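Local atomic coordinates of guanine deaminase (Escherichia coli, PDB entry 6OHB), a protein that catalyses the zinc-dependent hydrolytic deamination of guanine to xanthine and ammonia, a step of purine degradation. Residues T7-G13 / I64-R70. Numbering follows the deposited sequence.
Sequences TLKAVRG and IRVRDYR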
ATOM      1  N   THR A   7       4.677  39.410 -15.682  1.00 70.62           N
ATOM      2  CA  THR A   7       5.766  39.291 -14.724  1.00 61.38           C
ATOM      3  C   THR A   7       6.259  37.850 -14.629  1.00 57.72           C
ATOM      4  O   THR A   7       5.572  36.905 -15.020  1.00 51.76           O
ATOM      5  CB  THR A   7       5.312  39.765 -13.343  1.00 63.93           C
ATOM      6  OG1 THR A   7       6.379  39.598 -12.402  1.00 69.05           O
ATOM      7  CG2 THR A   7       4.105  38.953 -12.901  1.00 60.80           C
ATOM      8  N   LEU A   8       7.453  37.697 -14.063  1.00 54.59           N
ATOM      9  CA  LEU A   8       8.146  36.421 -13.962  1.00 48.57           C
ATOM     10  C   LEU A   8       8.038  35.835 -12.553  1.00 50.41           C
ATOM     11  O   LEU A   8       7.831  36.550 -11.568  1.00 46.28           O
ATOM     12  CB  LEU A   8       9.621  36.601 -14.333  1.00 41.23           C
ATOM     13  CG  LEU A   8      10.321  35.600 -15.250  1.00 54.93           C
ATOM     14  CD1 LEU A   8       9.378  35.072 -16.310  1.00 52.73           C
ATOM     15  CD2 LEU A   8      11.520  36.266 -15.907  1.00 54.43           C
ATOM     16  N   LYS A   9       8.174  34.508 -12.474  1.00 38.23           N
ATOM     17  CA  LYS A   9       8.409  33.800 -11.219  1.00 40.26           C
ATOM     18  C   LYS A   9       9.619  32.899 -11.398  1.00 33.46           C
ATOM     19  O   LYS A   9       9.812  32.324 -12.473  1.00 36.42           O
ATOM     20  CB  LYS A   9       7.205  32.949 -10.777  1.00 39.06           C
ATOM     21  CG  LYS A   9       5.949  33.734 -10.460  1.00 46.26           C
ATOM     22  CD  LYS A   9       4.866  32.825  -9.886  1.00 51.01           C
ATOM     23  CE  LYS A   9       3.491  33.465 -10.005  1.00 53.06           C
ATOM     24  NZ  LYS A   9       2.447  32.690  -9.285  1.00 56.47           N
ATOM     25  N   ALA A  10      10.421  32.767 -10.341  1.00 30.81           N
ATOM     26  CA  ALA A  10      11.644  31.973 -10.361  1.00 34.21           C
ATOM     27  C   ALA A  10      11.575  30.882  -9.302  1.00 33.86           C
ATOM     28  O   ALA A  10      11.325  31.168  -8.127  1.00 35.76           O
ATOM     29  CB  ALA A  10      12.873  32.853 -10.122  1.00 41.36           C
ATOM     30  N   VAL A  11      11.824  29.640  -9.713  1.00 31.32           N
ATOM     31  CA  VAL A  11      11.784  28.482  -8.829  1.00 30.20           C
ATOM     32  C   VAL A  11      13.112  27.747  -8.956  1.00 34.82           C
ATOM     33  O   VAL A  11      13.488  27.321 -10.053  1.00 36.04           O
ATOM     34  CB  VAL A  11      10.616  27.538  -9.165  1.00 36.57           C
ATOM     35  CG1 VAL A  11      10.712  26.269  -8.338  1.00 29.66           C
ATOM     36  CG2 VAL A  11       9.273  28.232  -8.940  1.00 31.93           C
ATOM     37  N   ARG A  12      13.810  27.577  -7.841  1.00 34.09           N
ATOM     38  CA  ARG A  12      15.115  26.934  -7.835  1.00 39.21           C
ATOM     39  C   ARG A  12      15.048  25.579  -7.134  1.00 37.03           C
ATOM     40  O   ARG A  12      14.319  25.414  -6.149  1.00 37.74           O
ATOM     41  CB  ARG A  12      16.141  27.833  -7.144  1.00 36.60           C
ATOM     42  CG  ARG A  12      17.550  27.311  -7.235  1.00 45.86           C
ATOM     43  CD  ARG A  12      18.529  28.212  -6.517  1.00 39.92           C
ATOM     44  NE  ARG A  12      19.880  27.684  -6.635  1.00 41.06           N
ATOM     45  CZ  ARG A  12      20.960  28.304  -6.179  1.00 46.44           C
ATOM     46  NH1 ARG A  12      20.841  29.481  -5.575  1.00 43.32           N
ATOM     47  NH2 ARG A  12      22.157  27.750  -6.331  1.00 42.84           N
ATOM     48  N   GLY A  13      15.812  24.614  -7.630  1.00 34.79           N
ATOM     49  CA  GLY A  13      15.924  23.358  -6.906  1.00 32.85           C
ATOM     50  C   GLY A  13      16.388  22.242  -7.825  1.00 34.65           C
ATOM     51  O   GLY A  13      16.958  22.488  -8.878  1.00 34.62           O
ATOM     52  N   ILE A  64      11.822  40.377  -8.240  1.00 53.51           N
ATOM     53  CA  ILE A  64      11.281  39.128  -7.723  1.00 52.67           C
ATOM     54  C   ILE A  64      12.345  38.402  -6.914  1.00 55.44           C
ATOM     55  O   ILE A  64      13.541  38.481  -7.217  1.00 58.03           O
ATOM     56  CB  ILE A  64      10.736  38.225  -8.851  1.00 47.31           C
ATOM     57  CG1 ILE A  64      11.875  37.505  -9.573  1.00 46.60           C
ATOM     58  CG2 ILE A  64       9.903  39.039  -9.831  1.00 43.45           C
ATOM     59  CD1 ILE A  64      11.412  36.536 -10.628  1.00 47.22           C
ATOM     60  N   ARG A  65      11.909  37.753  -5.844  1.00 54.89           N
ATOM     61  CA  ARG A  65      12.741  36.827  -5.095  1.00 49.72           C
ATOM     62  C   ARG A  65      12.430  35.401  -5.539  1.00 51.41           C
ATOM     63  O   ARG A  65      11.271  35.052  -5.796  1.00 44.15           O
ATOM     64  CB  ARG A  65      12.551  37.030  -3.594  1.00 50.74           C
ATOM     65  CG  ARG A  65      13.113  38.393  -3.166  1.00 55.16           C
ATOM     66  CD  ARG A  65      13.454  38.483  -1.691  1.00 58.72           C
ATOM     67  NE  ARG A  65      14.466  37.514  -1.271  1.00 63.43           N
ATOM     68  CZ  ARG A  65      15.780  37.695  -1.380  1.00 62.82           C
ATOM     69  NH1 ARG A  65      16.262  38.812  -1.911  1.00 67.21           N
ATOM     70  NH2 ARG A  65      16.613  36.751  -0.959  1.00 52.04           N
ATOM     71  N   VAL A  66      13.472  34.586  -5.652  1.00 42.53           N
ATOM     72  CA  VAL A  66      13.322  33.220  -6.136  1.00 41.94           C
ATOM     73  C   VAL A  66      12.806  32.335  -5.008  1.00 46.76           C
ATOM     74  O   VAL A  66      13.172  32.508  -3.840  1.00 41.98           O
ATOM     75  CB  VAL A  66      14.662  32.699  -6.696  1.00 43.67           C
ATOM     76  CG1 VAL A  66      15.766  32.874  -5.675  1.00 46.31           C
ATOM     77  CG2 VAL A  66      14.546  31.237  -7.114  1.00 45.43           C
ATOM     78  N   ARG A  67      11.886  31.434  -5.349  1.00 40.54           N
ATOM     79  CA  ARG A  67      11.403  30.416  -4.420  1.00 38.15           C
ATOM     80  C   ARG A  67      12.443  29.306  -4.365  1.00 38.42           C
ATOM     81  O   ARG A  67      12.670  28.610  -5.360  1.00 38.60           O
ATOM     82  CB  ARG A  67      10.043  29.883  -4.860  1.00 32.89           C
ATOM     83  CG  ARG A  67       8.968  30.950  -4.918  1.00 42.35           C
ATOM     84  CD  ARG A  67       8.446  31.113  -6.335  1.00 46.51           C
ATOM     85  NE  ARG A  67       7.684  32.347  -6.504  1.00 48.28           N
ATOM     86  CZ  ARG A  67       6.403  32.488  -6.175  1.00 54.07           C
ATOM     87  NH1 ARG A  67       5.730  31.470  -5.649  1.00 43.47           N
ATOM     88  NH2 ARG A  67       5.796  33.652  -6.370  1.00 51.79           N
ATOM     89  N   ASP A  68      13.098  29.159  -3.215  1.00 41.46           N
ATOM     90  CA  ASP A  68      14.254  28.278  -3.054  1.00 35.63           C
ATOM     91  C   ASP A  68      13.783  26.946  -2.466  1.00 41.37           C
ATOM     92  O   ASP A  68      13.555  26.832  -1.260  1.00 38.73           O
ATOM     93  CB  ASP A  68      15.297  28.959  -2.172  1.00 37.82           C
ATOM     94  CG  ASP A  68      16.593  28.181  -2.083  1.00 45.54           C
ATOM     95  OD1 ASP A  68      16.708  27.130  -2.750  1.00 43.57           O
ATOM     96  OD2 ASP A  68      17.493  28.614  -1.327  1.00 43.26           O
ATOM     97  N   TYR A  69      13.638  25.934  -3.322  1.00 35.71           N
ATOM     98  CA  TYR A  69      13.239  24.598  -2.892  1.00 38.79           C
ATOM     99  C   TYR A  69      14.407  23.617  -2.918  1.00 43.88           C
ATOM    100  O   TYR A  69      14.215  22.422  -3.155  1.00 40.05           O
ATOM    101  CB  TYR A  69      12.097  24.075  -3.763  1.00 31.06           C
ATOM    102  CG  TYR A  69      10.828  24.887  -3.672  1.00 31.25           C
ATOM    103  CD1 TYR A  69      10.216  25.129  -2.445  1.00 32.02           C
ATOM    104  CD2 TYR A  69      10.233  25.412  -4.815  1.00 32.95           C
ATOM    105  CE1 TYR A  69       9.042  25.877  -2.358  1.00 31.18           C
ATOM    106  CE2 TYR A  69       9.061  26.162  -4.739  1.00 27.73           C
ATOM    107  CZ  TYR A  69       8.473  26.387  -3.508  1.00 30.06           C
ATOM    108  OH  TYR A  69       7.315  27.130  -3.430  1.00 37.95           O
ATOM    109  N   ARG A  70      15.623  24.107  -2.675  1.00 45.22           N
ATOM    110  CA  ARG A  70      16.785  23.230  -2.659  1.00 42.26           C
ATOM    111  C   ARG A  70      16.679  22.238  -1.513  1.00 38.52           C
ATOM    112  O   ARG A  70      16.260  22.582  -0.406  1.00 45.38           O
ATOM    113  CB  ARG A  70      18.073  24.050  -2.561  1.00 43.10           C
ATOM    114  CG  ARG A  70      18.456  24.689  -3.896  1.00 46.48           C
ATOM    115  CD  ARG A  70      19.711  25.535  -3.791  1.00 46.69           C
ATOM    116  NE  ARG A  70      19.524  26.691  -2.919  1.00 48.26           N
ATOM    117  CZ  ARG A  70      20.499  27.517  -2.558  1.00 46.28           C
ATOM    118  NH1 ARG A  70      21.733  27.320  -3.001  1.00 48.27           N
ATOM    119  NH2 ARG A  70      20.241  28.543  -1.759  1.00 45.14           N
TER
HETATM  120  O   HOH W   1       9.550  34.170  -7.956  1.00 39.60           O
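Val11 pairs with Arg67, and Arg12 with Asp68, where strand 67-70 runs parallel to strand 8-12 as the edge strand of a four-stranded sheet in the small beta domain beside the TIM barrel of amidohydrolases. Three backbone hydrogen bonds join them: Arg67 N to Ala10 O (2.8 Å), a nearly straight one from Arg12 N to Arg67 O (2.9 Å), and Tyr69 N to Arg12 O (3.0 Å). Where the chain before Arg67 draws away toward Ile64, a water bridges the gap, accepting from Ala10 N and Arg67 NE and donating to Arg65 O. Gly13 suits the corner beyond: a CB would jam against the preceding carbonyl oxygen and crowd Tyr69 O.

Apolar contacts flank this ladder. Ala10 is small enough for Val66 to close over it, CB to CG2 3.8 Å, and Ile64 CD1 reaches the same methyl. Val11 CG1, anti to the backbone N (chi1 173°), meets the Tyr69 ring at its edge; the Tyr69 hydroxyl bonds to Tyr429 OH. Lys9 CD lies over one face of the Arg67 guanidinium, toward its rim, while Lys9 NZ bonds to Gly432 O.

The extended Arg12 chain lays its guanidinium flat on that of Arg70, centres 3.7 Å apart and planes at 19°. Asp37 pairs with Arg12, and Asp68 takes Arg70 NE and NH2 side-on, its OD1 also accepting Arg70 N in an Asx turn. A leucine in place of Arg12 would probably leave Asp37 without its mate and Arg70 without its stacking partner. Such paired carboxylates probably let two arginines stack at this rim, away from the zinc.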